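Local atomic coordinates of heme oxygenase (mycobilin-producing) (Mycobacterium tuberculosis, PDB entry 4NL5), a protein that cleaves the porphyrin ring of heme oxidatively, using an electron donor and oxygen, to yield mycobilin isomers and free iron. Residues A[3-8]-A[55-60]; A[7-12]-A[82-87]; A[37-42]-A[51-56]. All blocks are in the same frame, centred on the assembly; numbering follows the deposited sequence.

Interaction 1 of 3, residues A[3-8]-A[55-60]; sequences VVKINA and THWESD. With HEM (protoporphyrin IX containing Fe), chain C; CYN (cyanide ion), chain D.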
loop_
_atom_site.group_PDB
_atom_site.type_symbol
_atom_site.label_atom_id
_atom_site.label_comp_id
_atom_site.label_asym_id
_atom_site.label_seq_id
_atom_site.Cartn_x
_atom_site.Cartn_y
_atom_site.Cartn_z
ATOM N N VAL A 3 -8.030 -0.774 -8.531
ATOM C CA VAL A 3 -6.652 -0.338 -8.704
ATOM C C VAL A 3 -6.197 0.398 -7.461
ATOM O O VAL A 3 -7.016 0.850 -6.656
ATOM C CB VAL A 3 -6.481 0.567 -9.960
ATOM C CG1 VAL A 3 -6.790 -0.219 -11.214
ATOM C CG2 VAL A 3 -7.378 1.813 -9.878
ATOM N N VAL A 4 -4.883 0.503 -7.307
ATOM C CA VAL A 4 -4.280 1.244 -6.208
ATOM C C VAL A 4 -3.313 2.263 -6.798
ATOM O O VAL A 4 -2.474 1.936 -7.646
ATOM C CB VAL A 4 -3.545 0.306 -5.219
ATOM C CG1 VAL A 4 -2.741 1.090 -4.219
ATOM C CG2 VAL A 4 -4.546 -0.589 -4.512
ATOM N N LYS A 5 -3.458 3.505 -6.359
ATOM C CA LYS A 5 -2.575 4.570 -6.780
ATOM C C LYS A 5 -1.948 5.105 -5.523
ATOM O O LYS A 5 -2.642 5.659 -4.676
ATOM C CB LYS A 5 -3.334 5.675 -7.506
ATOM C CG LYS A 5 -4.259 5.172 -8.620
ATOM C CD LYS A 5 -3.482 4.697 -9.830
ATOM C CE LYS A 5 -4.455 4.325 -10.968
ATOM N NZ LYS A 5 -3.745 3.786 -12.148
ATOM N N ILE A 6 -0.643 4.925 -5.401
ATOM C CA ILE A 6 0.077 5.393 -4.225
ATOM C C ILE A 6 0.842 6.653 -4.564
ATOM O O ILE A 6 1.730 6.605 -5.410
ATOM C CB ILE A 6 1.083 4.340 -3.720
ATOM C CG1 ILE A 6 0.380 3.009 -3.433
ATOM C CG2 ILE A 6 1.803 4.855 -2.470
ATOM C CD1 ILE A 6 1.323 1.936 -2.903
ATOM N N ASN A 7 0.534 7.761 -3.892
ATOM C CA ASN A 7 1.369 8.942 -4.003
ATOM C C ASN A 7 2.433 8.860 -2.931
ATOM O O ASN A 7 2.130 8.907 -1.731
ATOM C CB ASN A 7 0.555 10.226 -3.872
ATOM C CG ASN A 7 1.201 11.396 -4.591
ATOM O OD1 ASN A 7 1.781 11.224 -5.660
ATOM N ND2 ASN A 7 1.083 12.592 -4.020
ATOM N N ALA A 8 3.678 8.704 -3.366
ATOM C CA ALA A 8 4.801 8.618 -2.435
ATOM C C ALA A 8 5.412 9.995 -2.256
ATOM O O ALA A 8 6.044 10.513 -3.173
ATOM C CB ALA A 8 5.835 7.635 -2.936
ATOM N N THR A 55 -4.248 5.105 -2.214
ATOM C CA THR A 55 -5.628 5.378 -2.595
ATOM C C THR A 55 -6.183 4.231 -3.432
ATOM O O THR A 55 -5.471 3.622 -4.230
ATOM C CB THR A 55 -5.765 6.712 -3.376
ATOM O OG1 THR A 55 -5.221 6.562 -4.682
ATOM C CG2 THR A 55 -5.008 7.827 -2.657
ATOM N N HIS A 56 -7.460 3.943 -3.221
ATOM C CA HIS A 56 -8.117 2.784 -3.811
ATOM C C HIS A 56 -9.244 3.255 -4.715
ATOM O O HIS A 56 -10.026 4.114 -4.313
ATOM C CB HIS A 56 -8.668 1.876 -2.719
ATOM C CG HIS A 56 -7.649 1.514 -1.681
ATOM N ND1 HIS A 56 -6.964 0.321 -1.693
ATOM C CD2 HIS A 56 -7.191 2.205 -0.607
ATOM C CE1 HIS A 56 -6.129 0.283 -0.663
ATOM N NE2 HIS A 56 -6.250 1.415 0.010
ATOM N N TRP A 57 -9.332 2.681 -5.909
ATOM C CA TRP A 57 -10.324 3.095 -6.901
ATOM C C TRP A 57 -10.925 1.890 -7.597
ATOM O O TRP A 57 -10.239 0.888 -7.779
ATOM C CB TRP A 57 -9.696 4.025 -7.946
ATOM C CG TRP A 57 -9.043 5.228 -7.331
ATOM C CD1 TRP A 57 -7.785 5.298 -6.796
ATOM C CD2 TRP A 57 -9.620 6.528 -7.180
ATOM N NE1 TRP A 57 -7.546 6.569 -6.322
ATOM C CE2 TRP A 57 -8.653 7.342 -6.550
ATOM C CE3 TRP A 57 -10.859 7.084 -7.521
ATOM C CZ2 TRP A 57 -8.889 8.678 -6.250
ATOM C CZ3 TRP A 57 -11.089 8.416 -7.224
ATOM C CH2 TRP A 57 -10.109 9.194 -6.595
ATOM N N GLU A 58 -12.193 1.993 -7.992
ATOM C CA GLU A 58 -12.866 0.901 -8.712
ATOM C C GLU A 58 -12.224 0.624 -10.060
ATOM O O GLU A 58 -12.283 -0.499 -10.567
ATOM C CB GLU A 58 -14.349 1.219 -8.934
ATOM C CG GLU A 58 -15.212 1.053 -7.705
ATOM C CD GLU A 58 -16.523 1.800 -7.809
ATOM O OE1 GLU A 58 -17.105 1.843 -8.917
ATOM O OE2 GLU A 58 -16.962 2.361 -6.783
ATOM N N SER A 59 -11.605 1.645 -10.641
ATOM C CA SER A 59 -11.033 1.507 -11.972
ATOM C C SER A 59 -9.992 2.571 -12.209
ATOM O O SER A 59 -9.981 3.607 -11.535
ATOM C CB SER A 59 -12.118 1.616 -13.046
ATOM O OG SER A 59 -12.584 2.952 -13.129
ATOM N N ASP A 60 -9.107 2.316 -13.164
ATOM C CA ASP A 60 -8.150 3.326 -13.563
ATOM C C ASP A 60 -8.928 4.514 -14.117
ATOM O O ASP A 60 -8.578 5.662 -13.888
ATOM C CB ASP A 60 -7.171 2.776 -14.594
ATOM C CG ASP A 60 -6.169 3.808 -15.048
ATOM O OD1 ASP A 60 -5.471 4.380 -14.180
ATOM O OD2 ASP A 60 -6.081 4.044 -16.270
HETATM C CHA HEM C . 0.118 16.778 -1.462
HETATM C CHB HEM C . -1.105 14.618 -5.614
HETATM C CHC HEM C . -4.264 11.944 -3.097
HETATM C CHD HEM C . -4.263 15.485 0.206
HETATM C C1A HEM C . 0.145 16.356 -2.770
HETATM C C2A HEM C . 1.162 16.689 -3.748
HETATM C C3A HEM C . 0.829 16.093 -4.894
HETATM C C4A HEM C . -0.415 15.377 -4.692
HETATM C CMA HEM C . 1.644 16.158 -6.205
HETATM C CAA HEM C . 2.422 17.558 -3.495
HETATM C CBA HEM C . 2.162 19.014 -3.884
HETATM C CGA HEM C . 1.093 19.646 -3.022
HETATM O O1A HEM C . -0.001 19.984 -3.559
HETATM O O2A HEM C . 1.327 19.822 -1.795
HETATM C C1B HEM C . -1.951 13.588 -5.250
HETATM C C2B HEM C . -2.211 12.367 -6.000
HETATM C C3B HEM C . -3.096 11.627 -5.290
HETATM C C4B HEM C . -3.402 12.356 -4.080
HETATM C CMB HEM C . -1.549 12.068 -7.362
HETATM C CAB HEM C . -3.732 10.239 -5.552
HETATM C CBB HEM C . -3.171 9.297 -6.311
HETATM C C1C HEM C . -4.599 12.730 -2.020
HETATM C C2C HEM C . -5.703 12.489 -1.113
HETATM C C3C HEM C . -5.689 13.473 -0.190
HETATM C C4C HEM C . -4.589 14.356 -0.505
HETATM C CMC HEM C . -6.657 11.270 -1.232
HETATM C CAC HEM C . -6.612 13.748 1.027
HETATM C CBC HEM C . -7.709 13.051 1.330
HETATM C C1D HEM C . -3.042 16.095 0.144
HETATM C C2D HEM C . -2.488 16.953 1.161
HETATM C C3D HEM C . -1.110 17.344 0.639
HETATM C C4D HEM C . -0.975 16.689 -0.635
HETATM C CMD HEM C . -3.157 17.361 2.491
HETATM C CAD HEM C . -0.061 18.258 1.310
HETATM C CBD HEM C . -0.439 19.705 1.055
HETATM C CGD HEM C . 0.482 20.623 1.826
HETATM O O1D HEM C . 0.163 21.836 1.930
HETATM O O2D HEM C . 1.527 20.151 2.343
HETATM N NA HEM C . -0.808 15.551 -3.375
HETATM N NB HEM C . -2.694 13.539 -4.088
HETATM N NC HEM C . -3.937 13.890 -1.634
HETATM N ND HEM C . -2.122 15.959 -0.881
HETATM FE FE HEM C . -2.387 14.758 -2.490
HETATM C C CYN D . -1.565 13.142 -1.445
HETATM N N CYN D . -0.510 12.815 -1.709
#

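Interaction 2 of 3, residues A[7-12]-A[82-87]; sequences NAIEVP and PVATGA. With HEM (protoporphyrin IX containing Fe), chain C; CYN (cyanide ion), chain D.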
loop_
_atom_site.group_PDB
_atom_site.type_symbol
_atom_site.label_atom_id
_atom_site.label_comp_id
_atom_site.label_asym_id
_atom_site.label_seq_id
_atom_site.Cartn_x
_atom_site.Cartn_y
_atom_site.Cartn_z
ATOM N N ASN A 7 0.534 7.761 -3.892
ATOM C CA ASN A 7 1.369 8.942 -4.003
ATOM C C ASN A 7 2.433 8.860 -2.931
ATOM O O ASN A 7 2.130 8.907 -1.731
ATOM C CB ASN A 7 0.555 10.226 -3.872
ATOM C CG ASN A 7 1.201 11.396 -4.591
ATOM O OD1 ASN A 7 1.781 11.224 -5.660
ATOM N ND2 ASN A 7 1.083 12.592 -4.020
ATOM N N ALA A 8 3.678 8.704 -3.366
ATOM C CA ALA A 8 4.801 8.618 -2.435
ATOM C C ALA A 8 5.412 9.995 -2.256
ATOM O O ALA A 8 6.044 10.513 -3.173
ATOM C CB ALA A 8 5.835 7.635 -2.936
ATOM N N ILE A 9 5.223 10.568 -1.070
ATOM C CA ILE A 9 5.566 11.969 -0.803
ATOM C C ILE A 9 6.881 12.087 -0.059
ATOM O O ILE A 9 7.089 11.419 0.946
ATOM C CB ILE A 9 4.476 12.642 0.027
ATOM C CG1 ILE A 9 3.169 12.708 -0.747
ATOM C CG2 ILE A 9 4.899 14.051 0.442
ATOM C CD1 ILE A 9 2.050 13.274 0.084
ATOM N N GLU A 10 7.766 12.941 -0.553
ATOM C CA GLU A 10 8.992 13.258 0.147
ATOM C C GLU A 10 8.759 14.488 1.020
ATOM O O GLU A 10 8.255 15.503 0.548
ATOM C CB GLU A 10 10.132 13.491 -0.852
ATOM C CG GLU A 10 10.321 12.334 -1.831
ATOM C CD GLU A 10 11.065 12.724 -3.096
ATOM O OE1 GLU A 10 11.992 13.563 -3.017
ATOM O OE2 GLU A 10 10.709 12.197 -4.173
ATOM N N VAL A 11 9.089 14.395 2.299
ATOM C CA VAL A 11 8.986 15.568 3.165
ATOM C C VAL A 11 10.282 15.785 3.921
ATOM O O VAL A 11 11.008 14.832 4.192
ATOM C CB VAL A 11 7.813 15.454 4.179
ATOM C CG1 VAL A 11 6.483 15.325 3.448
ATOM C CG2 VAL A 11 8.020 14.296 5.121
ATOM N N PRO A 12 10.594 17.052 4.235
ATOM C CA PRO A 12 11.765 17.381 5.050
ATOM C C PRO A 12 11.733 16.699 6.414
ATOM O O PRO A 12 10.673 16.306 6.892
ATOM C CB PRO A 12 11.664 18.900 5.208
ATOM C CG PRO A 12 10.938 19.346 3.978
ATOM C CD PRO A 12 9.933 18.262 3.708
ATOM N N PRO A 82 3.201 24.505 0.775
ATOM C CA PRO A 82 3.057 23.049 0.859
ATOM C C PRO A 82 4.302 22.414 1.456
ATOM O O PRO A 82 5.405 22.925 1.255
ATOM C CB PRO A 82 2.847 22.619 -0.600
ATOM C CG PRO A 82 3.244 23.797 -1.432
ATOM C CD PRO A 82 2.982 25.007 -0.591
ATOM N N VAL A 83 4.112 21.316 2.185
ATOM C CA VAL A 83 5.184 20.666 2.928
ATOM C C VAL A 83 6.111 19.828 2.053
ATOM O O VAL A 83 7.331 19.852 2.216
ATOM C CB VAL A 83 4.599 19.735 4.030
ATOM C CG1 VAL A 83 5.676 18.856 4.622
ATOM C CG2 VAL A 83 3.893 20.538 5.110
ATOM N N ALA A 84 5.516 19.081 1.130
ATOM C CA ALA A 84 6.248 18.103 0.326
ATOM C C ALA A 84 7.319 18.718 -0.559
ATOM O O ALA A 84 7.141 19.806 -1.115
ATOM C CB ALA A 84 5.275 17.305 -0.525
ATOM N N THR A 85 8.431 18.012 -0.707
ATOM C CA THR A 85 9.476 18.481 -1.605
ATOM C C THR A 85 9.477 17.685 -2.912
ATOM O O THR A 85 10.175 18.030 -3.863
ATOM C CB THR A 85 10.847 18.405 -0.937
ATOM O OG1 THR A 85 11.019 17.109 -0.366
ATOM C CG2 THR A 85 10.935 19.436 0.170
ATOM N N GLY A 86 8.679 16.625 -2.960
ATOM C CA GLY A 86 8.583 15.822 -4.164
ATOM C C GLY A 86 7.532 14.750 -3.993
ATOM O O GLY A 86 7.139 14.437 -2.876
ATOM N N ALA A 87 7.070 14.189 -5.104
ATOM C CA ALA A 87 6.105 13.103 -5.038
ATOM C C ALA A 87 6.232 12.256 -6.285
ATOM O O ALA A 87 6.549 12.773 -7.357
ATOM C CB ALA A 87 4.683 13.639 -4.893
HETATM C CHA HEM C . 0.118 16.778 -1.462
HETATM C CHB HEM C . -1.105 14.618 -5.614
HETATM C CHC HEM C . -4.264 11.944 -3.097
HETATM C CHD HEM C . -4.263 15.485 0.206
HETATM C C1A HEM C . 0.145 16.356 -2.770
HETATM C C2A HEM C . 1.162 16.689 -3.748
HETATM C C3A HEM C . 0.829 16.093 -4.894
HETATM C C4A HEM C . -0.415 15.377 -4.692
HETATM C CMA HEM C . 1.644 16.158 -6.205
HETATM C CAA HEM C . 2.422 17.558 -3.495
HETATM C CBA HEM C . 2.162 19.014 -3.884
HETATM C CGA HEM C . 1.093 19.646 -3.022
HETATM O O1A HEM C . -0.001 19.984 -3.559
HETATM O O2A HEM C . 1.327 19.822 -1.795
HETATM C C1B HEM C . -1.951 13.588 -5.250
HETATM C C2B HEM C . -2.211 12.367 -6.000
HETATM C C3B HEM C . -3.096 11.627 -5.290
HETATM C C4B HEM C . -3.402 12.356 -4.080
HETATM C CMB HEM C . -1.549 12.068 -7.362
HETATM C CAB HEM C . -3.732 10.239 -5.552
HETATM C CBB HEM C . -3.171 9.297 -6.311
HETATM C C1C HEM C . -4.599 12.730 -2.020
HETATM C C2C HEM C . -5.703 12.489 -1.113
HETATM C C3C HEM C . -5.689 13.473 -0.190
HETATM C C4C HEM C . -4.589 14.356 -0.505
HETATM C CMC HEM C . -6.657 11.270 -1.232
HETATM C CAC HEM C . -6.612 13.748 1.027
HETATM C CBC HEM C . -7.709 13.051 1.330
HETATM C C1D HEM C . -3.042 16.095 0.144
HETATM C C2D HEM C . -2.488 16.953 1.161
HETATM C C3D HEM C . -1.110 17.344 0.639
HETATM C C4D HEM C . -0.975 16.689 -0.635
HETATM C CMD HEM C . -3.157 17.361 2.491
HETATM C CAD HEM C . -0.061 18.258 1.310
HETATM C CBD HEM C . -0.439 19.705 1.055
HETATM C CGD HEM C . 0.482 20.623 1.826
HETATM O O1D HEM C . 0.163 21.836 1.930
HETATM O O2D HEM C . 1.527 20.151 2.343
HETATM N NA HEM C . -0.808 15.551 -3.375
HETATM N NB HEM C . -2.694 13.539 -4.088
HETATM N NC HEM C . -3.937 13.890 -1.634
HETATM N ND HEM C . -2.122 15.959 -0.881
HETATM FE FE HEM C . -2.387 14.758 -2.490
HETATM C C CYN D . -1.565 13.142 -1.445
HETATM N N CYN D . -0.510 12.815 -1.709
HETATM O O HOH W 1 12.350 15.808 -2.138
#

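Interaction 3 of 3, residues A[37-42]-A[51-56]; sequences LGFQLL and YFVVTH. With HEM (protoporphyrin IX containing Fe), chain C; CYN (cyanide ion), chain D.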
loop_
_atom_site.group_PDB
_atom_site.type_symbol
_atom_site.label_atom_id
_atom_site.label_comp_id
_atom_site.label_asym_id
_atom_site.label_seq_id
_atom_site.Cartn_x
_atom_site.Cartn_y
_atom_site.Cartn_z
ATOM N N LEU A 37 -12.597 4.433 -3.382
ATOM C CA LEU A 37 -12.873 3.398 -2.383
ATOM C C LEU A 37 -12.224 3.689 -1.036
ATOM O O LEU A 37 -12.473 2.995 -0.053
ATOM C CB LEU A 37 -12.406 2.034 -2.890
ATOM C CG LEU A 37 -13.127 1.517 -4.137
ATOM C CD1 LEU A 37 -12.581 0.136 -4.522
ATOM C CD2 LEU A 37 -14.618 1.449 -3.866
ATOM N N GLY A 38 -11.445 4.755 -0.968
ATOM C CA GLY A 38 -10.830 5.128 0.291
ATOM C C GLY A 38 -9.325 5.251 0.209
ATOM O O GLY A 38 -8.708 4.942 -0.813
ATOM N N PHE A 39 -8.723 5.730 1.288
ATOM C CA PHE A 39 -7.285 5.880 1.309
ATOM C C PHE A 39 -6.726 5.739 2.707
ATOM O O PHE A 39 -7.439 5.859 3.696
ATOM C CB PHE A 39 -6.869 7.231 0.709
ATOM C CG PHE A 39 -6.847 8.385 1.701
ATOM C CD1 PHE A 39 -5.649 8.845 2.225
ATOM C CD2 PHE A 39 -8.019 9.037 2.057
ATOM C CE1 PHE A 39 -5.625 9.907 3.112
ATOM C CE2 PHE A 39 -8.002 10.094 2.944
ATOM C CZ PHE A 39 -6.800 10.532 3.473
ATOM N N GLN A 40 -5.442 5.431 2.755
ATOM C CA GLN A 40 -4.688 5.432 4.001
ATOM C C GLN A 40 -3.490 6.325 3.827
ATOM O O GLN A 40 -2.885 6.361 2.749
ATOM C CB GLN A 40 -4.231 4.021 4.390
ATOM C CG GLN A 40 -5.372 3.030 4.635
ATOM C CD GLN A 40 -5.943 2.472 3.351
ATOM O OE1 GLN A 40 -5.205 2.160 2.412
ATOM N NE2 GLN A 40 -7.266 2.339 3.301
ATOM N N LEU A 41 -3.157 7.047 4.888
ATOM C CA LEU A 41 -1.910 7.778 4.962
ATOM C C LEU A 41 -0.935 6.965 5.802
ATOM O O LEU A 41 -1.186 6.717 6.978
ATOM C CB LEU A 41 -2.114 9.163 5.578
ATOM C CG LEU A 41 -0.809 9.941 5.778
ATOM C CD1 LEU A 41 -0.164 10.258 4.432
ATOM C CD2 LEU A 41 -1.044 11.225 6.569
ATOM N N LEU A 42 0.176 6.568 5.195
ATOM C CA LEU A 42 1.150 5.701 5.858
ATOM C C LEU A 42 2.434 6.440 6.212
ATOM O O LEU A 42 3.124 6.937 5.325
ATOM C CB LEU A 42 1.503 4.518 4.963
ATOM C CG LEU A 42 0.326 3.639 4.538
ATOM C CD1 LEU A 42 0.801 2.362 3.812
ATOM C CD2 LEU A 42 -0.534 3.310 5.748
ATOM N N TYR A 51 6.321 9.241 2.841
ATOM C CA TYR A 51 4.956 8.899 3.218
ATOM C C TYR A 51 4.273 8.222 2.037
ATOM O O TYR A 51 4.453 8.636 0.899
ATOM C CB TYR A 51 4.177 10.146 3.650
ATOM C CG TYR A 51 4.371 10.543 5.097
ATOM C CD1 TYR A 51 3.365 10.325 6.035
ATOM C CD2 TYR A 51 5.546 11.153 5.528
ATOM C CE1 TYR A 51 3.526 10.690 7.357
ATOM C CE2 TYR A 51 5.719 11.519 6.861
ATOM C CZ TYR A 51 4.705 11.290 7.761
ATOM O OH TYR A 51 4.859 11.653 9.063
ATOM N N PHE A 52 3.514 7.160 2.292
ATOM C CA PHE A 52 2.724 6.551 1.226
ATOM C C PHE A 52 1.257 6.924 1.404
ATOM O O PHE A 52 0.646 6.615 2.438
ATOM C CB PHE A 52 2.845 5.013 1.211
ATOM C CG PHE A 52 4.070 4.473 0.508
ATOM C CD1 PHE A 52 5.150 5.287 0.191
ATOM C CD2 PHE A 52 4.131 3.116 0.164
ATOM C CE1 PHE A 52 6.278 4.754 -0.446
ATOM C CE2 PHE A 52 5.239 2.585 -0.476
ATOM C CZ PHE A 52 6.322 3.411 -0.783
ATOM N N VAL A 53 0.692 7.576 0.394
ATOM C CA VAL A 53 -0.723 7.871 0.388
ATOM C C VAL A 53 -1.394 6.829 -0.496
ATOM O O VAL A 53 -1.334 6.916 -1.713
ATOM C CB VAL A 53 -0.990 9.295 -0.119
ATOM C CG1 VAL A 53 -2.478 9.592 -0.120
ATOM C CG2 VAL A 53 -0.232 10.304 0.769
ATOM N N VAL A 54 -1.991 5.822 0.131
ATOM C CA VAL A 54 -2.483 4.654 -0.595
ATOM C C VAL A 54 -3.946 4.840 -0.941
ATOM O O VAL A 54 -4.796 4.747 -0.067
ATOM C CB VAL A 54 -2.313 3.345 0.227
ATOM C CG1 VAL A 54 -2.741 2.122 -0.613
ATOM C CG2 VAL A 54 -0.874 3.179 0.692
ATOM N N THR A 55 -4.248 5.105 -2.214
ATOM C CA THR A 55 -5.628 5.378 -2.595
ATOM C C THR A 55 -6.183 4.231 -3.432
ATOM O O THR A 55 -5.471 3.622 -4.230
ATOM C CB THR A 55 -5.765 6.712 -3.376
ATOM O OG1 THR A 55 -5.221 6.562 -4.682
ATOM C CG2 THR A 55 -5.008 7.827 -2.657
ATOM N N HIS A 56 -7.460 3.943 -3.221
ATOM C CA HIS A 56 -8.117 2.784 -3.811
ATOM C C HIS A 56 -9.244 3.255 -4.715
ATOM O O HIS A 56 -10.026 4.114 -4.313
ATOM C CB HIS A 56 -8.668 1.876 -2.719
ATOM C CG HIS A 56 -7.649 1.514 -1.681
ATOM N ND1 HIS A 56 -6.964 0.321 -1.693
ATOM C CD2 HIS A 56 -7.191 2.205 -0.607
ATOM C CE1 HIS A 56 -6.129 0.283 -0.663
ATOM N NE2 HIS A 56 -6.250 1.415 0.010
HETATM C CHA HEM C . 0.118 16.778 -1.462
HETATM C CHB HEM C . -1.105 14.618 -5.614
HETATM C CHC HEM C . -4.264 11.944 -3.097
HETATM C CHD HEM C . -4.263 15.485 0.206
HETATM C C1A HEM C . 0.145 16.356 -2.770
HETATM C C2A HEM C . 1.162 16.689 -3.748
HETATM C C3A HEM C . 0.829 16.093 -4.894
HETATM C C4A HEM C . -0.415 15.377 -4.692
HETATM C CMA HEM C . 1.644 16.158 -6.205
HETATM C CAA HEM C . 2.422 17.558 -3.495
HETATM C CBA HEM C . 2.162 19.014 -3.884
HETATM C CGA HEM C . 1.093 19.646 -3.022
HETATM O O1A HEM C . -0.001 19.984 -3.559
HETATM O O2A HEM C . 1.327 19.822 -1.795
HETATM C C1B HEM C . -1.951 13.588 -5.250
HETATM C C2B HEM C . -2.211 12.367 -6.000
HETATM C C3B HEM C . -3.096 11.627 -5.290
HETATM C C4B HEM C . -3.402 12.356 -4.080
HETATM C CMB HEM C . -1.549 12.068 -7.362
HETATM C CAB HEM C . -3.732 10.239 -5.552
HETATM C CBB HEM C . -3.171 9.297 -6.311
HETATM C C1C HEM C . -4.599 12.730 -2.020
HETATM C C2C HEM C . -5.703 12.489 -1.113
HETATM C C3C HEM C . -5.689 13.473 -0.190
HETATM C C4C HEM C . -4.589 14.356 -0.505
HETATM C CMC HEM C . -6.657 11.270 -1.232
HETATM C CAC HEM C . -6.612 13.748 1.027
HETATM C CBC HEM C . -7.709 13.051 1.330
HETATM C C1D HEM C . -3.042 16.095 0.144
HETATM C C2D HEM C . -2.488 16.953 1.161
HETATM C C3D HEM C . -1.110 17.344 0.639
HETATM C C4D HEM C . -0.975 16.689 -0.635
HETATM C CMD HEM C . -3.157 17.361 2.491
HETATM C CAD HEM C . -0.061 18.258 1.310
HETATM C CBD HEM C . -0.439 19.705 1.055
HETATM C CGD HEM C . 0.482 20.623 1.826
HETATM O O1D HEM C . 0.163 21.836 1.930
HETATM O O2D HEM C . 1.527 20.151 2.343
HETATM N NA HEM C . -0.808 15.551 -3.375
HETATM N NB HEM C . -2.694 13.539 -4.088
HETATM N NC HEM C . -3.937 13.890 -1.634
HETATM N ND HEM C . -2.122 15.959 -0.881
HETATM FE FE HEM C . -2.387 14.758 -2.490
HETATM C C CYN D . -1.565 13.142 -1.445
HETATM N N CYN D . -0.510 12.815 -1.709
#

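Interaction 1 of 3, residues A[3-8]-A[55-60]
Lys-5 and Thr-55 face each other as a hydrogen-bonded pair in the antiparallel sheet of a dimeric alpha+beta barrel, the fold of the antibiotic biosynthesis monooxygenase family. Val-3 and Trp-57 form the next such pair, and Val-4 with His-56 the non-hydrogen-bonded pair between them. The carbonyl oxygen of Lys-5 is gripped twice: Thr-55 N donates to it, and Thr-55 OG1 lies in the carbonyl plane on a lone pair, 2.7 Å from Lys-5 O. A chi1 of 72°, setting the hydroxyl between backbone N and carbonyl carbon, makes this return to the partner strand possible. The same OG1 accepts a bond in the indole plane from Trp-57 NE1 at 2.8 Å, which helps fix the rotation of a ring that also meets Phe-36, Phe-63 and Trp-66, the predicted transition-state stabilizer. Lys-5 bends at chi2 (-72°) and then runs straight, crossing the indole at about a right angle with CG 4.0 Å from Trp-57 CD1. Its NZ makes a salt bridge with Asp-60 OD1 at 2.7 Å, on the anti side and out of the carboxylate plane; Glu-91 gives NZ a second charged partner. Val-3 CG2 fills in beside Trp-57 CB at 3.7 Å and touches Ser-59 O, just where Ser-59 N-caps helix 60-67. On the other face Val-4 and His-56 run alongside each other, with CG2 of Val-4 3.8 Å from ND1 of His-56; the imidazole NE2 bonds to Gln-40, and Val-4 packs on Leu-42 of the second subunit. Heme vinyl carbon CBB lies 3.8 Å from Lys-5 CB. Further along the face that carries Lys-5 and Thr-55, Asn-7 ND2 donates to the cyanide nitrogen, 2.8 Å away, at a nearly straight 171°.

Interaction 2 of 3, residues A[7-12]-A[82-87]
The loop 82-85, part of the heme site, runs into strand 86-98 and joins strand 3-10 through Glu-10. Thr-85 N donates to Glu-10 O at 2.8 Å, and Glu-10 N donates to Gly-86 O, also at 2.8 Å. One step further, Ile-9 and Ala-87 make a non-hydrogen-bonded antiparallel pair. Gly-86 N is buried here with no partner in the model; the carboxylate end of Glu-10 lies alongside this glycine, which brings no side chain of its own. Val-83 N holds heme propionate oxygen O2D at 2.8 Å in an almost straight bond of 178°, so the loop meets the heme at a propionate while the strand faces its distal side; Arg-22 and Arg-26 also bond to the heme. In the alpha+beta barrel this is the junction of the first strand with the last, and helix 16-25 packs against it through Phe-23, Leu-19 and Arg-22. The two branches of Ile-9 part company: CG2 presses tightly on Ala-84 CB at 3.4 Å, while the other branch, straight at chi2 (176°), carries CD1 to within 3.2 Å of the cyanide nitrogen. Ala-87 CB touches Asn-7 ND2 at 3.8 Å, beside the ligand. Nearer the surface, Val-11 CG1 slants across Val-83 CG1 at 3.8 Å, and the ring of Pro-12 meets the methyl of Thr-85, CG of Pro-12 lying 3.8 Å from CG2 of Thr-85.

Interaction 3 of 3, residues A[37-42]-A[51-56]
Leu-37 to Leu-42 and Tyr-51 to His-56 are the two arms of a beta hairpin, antiparallel at 170° with their axes 4.7 Å apart, and backbone bonds run from Leu-37 N to His-56 O through to the mutual pair of Leu-42 and Phe-52. Gln-40, bent at chi2 (80°), brings OE1 to 2.7 Å from His-56 NE2; the proton arrives on a lone pair in the amide plane, and OE1 lies in the ring plane. Gly-38 O lies at another part of the imidazole edge, near CD2, and the amide is turned 58° to the ring. On the same face Leu-42 CD1 rests on Val-54 CG2 at 3.6 Å. The heme face carries Leu-41, whose CD1 meets Val-53 CG2 at 3.7 Å; Val-53 CG2 also lies 3.5 Å from the cyanide nitrogen. Phe-39 CE2 touches heme vinyl carbon CBC at 3.4 Å, while heme methyl CMC lies over one ring face. Phe-23 of helix 16-25 packs on Phe-39, Leu-41 and Val-53, strand 3-10 flanks 51-56, and 38-42 pairs with an antiparallel strand of the second subunit, where Asp-97 of that subunit takes Gln-40 NE2.

From the N terminus, strand 3-10 serves two contacts in turn: residues 3-8 close a long loop with 55-60 in interaction 1, and residues 7-12 close a longer one with 82-87 in interaction 2, the two sharing Asn-7 and Ala-8. Interaction 3, the local hairpin of 37-42 and 51-56, falls within the span of interaction 2 and shares Thr-55 and His-56 with interaction 1. Across the sheet the order is 36-46, 51-57, 3-10, 86-98, so the three contacts tie every neighbouring pair. Backbone bonds of Asn-7 to Val-53 and Ile-9 to Tyr-51 stitch them together, and all three border the heme and cyanide.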